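Side-chain contact in protein LIN-41 (Caenorhabditis elegans, PDB 4UMG), which controls the onset of developmental plasticity as a TRIM-NHL protein, here represented by its filamin domain: residues A[112-116]-A[117-121]. Sequence-based numbering, arbitrary orientation.
Sequences NILVK and GTPIS
L114 CD2 sits squarely over one face of the P119 ring, 3.7 Å from P119 N and 3.8 Å from its CG, and N112 OD1 comes in obliquely at the CB edge of that same face, a van der Waals approach (3.7 Å to CB). N112 reaches that far because its CG lies anti to the backbone N (chi1 -156°). On the sheet's other face I120 fits between I113 and V115: its CD1 touches I113 CD1, and its CG2 presses on V115 CG2 at 3.5 Å, these last two side chains crossing at about a right angle. With an alanine at I120, I113 and V115 would probably lose the CD1 and CG2 contacts and a gap would open between them. I120 N donates to I113 O (2.8 Å). V115 and T118 form the hydrogen-bonded pair, V115 N to T118 O at 2.8 Å and T118 N to V115 O at 3.0 Å. One water bridges T118 OG1 and V115 O. K116 and G117, both with positive phi, are the central pair of a type I' turn from V115 to T118, the two-residue loop of the beta hairpin formed by strands 107-115 and 118-130 of this filamin-type, immunoglobulin-like domain.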
loop_
_atom_site.group_PDB
_atom_site.type_symbol
_atom_site.label_atom_id
_atom_site.label_comp_id
_atom_site.label_asym_id
_atom_site.label_seq_id
_atom_site.Cartn_x
_atom_site.Cartn_y
_atom_site.Cartn_z
ATOM N N ASN A 112 3.490 3.923 -3.232
ATOM C CA ASN A 112 2.758 5.149 -2.861
ATOM C C ASN A 112 1.270 4.820 -2.756
ATOM O O ASN A 112 0.757 4.088 -3.585
ATOM C CB ASN A 112 3.045 6.353 -3.800
ATOM C CG ASN A 112 2.793 7.704 -3.124
ATOM O OD1 ASN A 112 2.329 7.753 -1.992
ATOM N ND2 ASN A 112 3.118 8.838 -3.779
ATOM N N ILE A 113 0.578 5.314 -1.702
ATOM C CA ILE A 113 -0.853 5.074 -1.549
ATOM C C ILE A 113 -1.464 6.447 -1.310
ATOM O O ILE A 113 -1.004 7.166 -0.429
ATOM C CB ILE A 113 -1.157 4.114 -0.382
ATOM C CG1 ILE A 113 -0.369 2.783 -0.525
ATOM C CG2 ILE A 113 -2.682 3.858 -0.267
ATOM C CD1 ILE A 113 -0.064 2.115 0.872
ATOM N N LEU A 114 -2.431 6.830 -2.169
ATOM C CA LEU A 114 -3.083 8.125 -2.175
ATOM C C LEU A 114 -4.532 8.004 -1.795
ATOM O O LEU A 114 -5.254 7.182 -2.353
ATOM C CB LEU A 114 -3.016 8.778 -3.570
ATOM C CG LEU A 114 -1.694 8.837 -4.343
ATOM C CD1 LEU A 114 -1.889 9.637 -5.631
ATOM C CD2 LEU A 114 -0.587 9.474 -3.558
ATOM N N VAL A 115 -4.961 8.828 -0.838
ATOM C CA VAL A 115 -6.359 8.873 -0.433
ATOM C C VAL A 115 -6.824 10.262 -0.859
ATOM O O VAL A 115 -6.229 11.262 -0.442
ATOM C CB VAL A 115 -6.556 8.614 1.097
ATOM C CG1 VAL A 115 -7.880 9.183 1.587
ATOM C CG2 VAL A 115 -6.478 7.122 1.396
ATOM N N LYS A 116 -7.799 10.308 -1.790
ATOM C CA LYS A 116 -8.358 11.556 -2.359
ATOM C C LYS A 116 -7.245 12.408 -2.992
ATOM O O LYS A 116 -7.243 13.642 -2.895
ATOM C CB LYS A 116 -9.163 12.352 -1.334
ATOM C CG LYS A 116 -10.388 11.617 -0.807
ATOM C CD LYS A 116 -11.011 12.439 0.314
ATOM C CE LYS A 116 -12.206 11.742 0.910
ATOM N NZ LYS A 116 -12.641 12.402 2.168
ATOM N N GLY A 117 -6.280 11.718 -3.584
ATOM C CA GLY A 117 -5.166 12.376 -4.267
ATOM C C GLY A 117 -4.030 12.813 -3.383
ATOM O O GLY A 117 -3.120 13.484 -3.853
ATOM N N THR A 118 -4.050 12.436 -2.110
ATOM C CA THR A 118 -2.985 12.824 -1.187
ATOM C C THR A 118 -2.278 11.602 -0.620
ATOM O O THR A 118 -2.964 10.724 -0.113
ATOM C CB THR A 118 -3.576 13.670 -0.016
ATOM O OG1 THR A 118 -4.112 14.880 -0.543
ATOM C CG2 THR A 118 -2.526 13.974 1.071
ATOM N N PRO A 119 -0.926 11.566 -0.579
ATOM C CA PRO A 119 -0.234 10.398 0.017
ATOM C C PRO A 119 -0.637 10.164 1.462
ATOM O O PRO A 119 -0.772 11.142 2.231
ATOM C CB PRO A 119 1.247 10.774 -0.059
ATOM C CG PRO A 119 1.325 11.742 -1.244
ATOM C CD PRO A 119 0.037 12.539 -1.140
ATOM N N ILE A 120 -0.837 8.882 1.839
ATOM C CA ILE A 120 -1.201 8.582 3.221
ATOM C C ILE A 120 0.001 8.746 4.120
ATOM O O ILE A 120 1.111 8.932 3.617
ATOM C CB ILE A 120 -1.847 7.197 3.367
ATOM C CG1 ILE A 120 -0.854 6.032 2.985
ATOM C CG2 ILE A 120 -3.161 7.163 2.570
ATOM C CD1 ILE A 120 -1.299 4.631 3.428
ATOM N N SER A 121 -0.196 8.615 5.457
ATOM C CA SER A 121 0.943 8.754 6.368
ATOM C C SER A 121 2.000 7.710 6.024
ATOM O O SER A 121 1.683 6.540 5.805
ATOM C CB SER A 121 0.495 8.603 7.821
ATOM O OG SER A 121 0.050 7.282 8.051
HETATM O O HOH W 1 -6.327 8.913 -4.424
HETATM O O HOH W 2 -6.830 14.288 0.270
#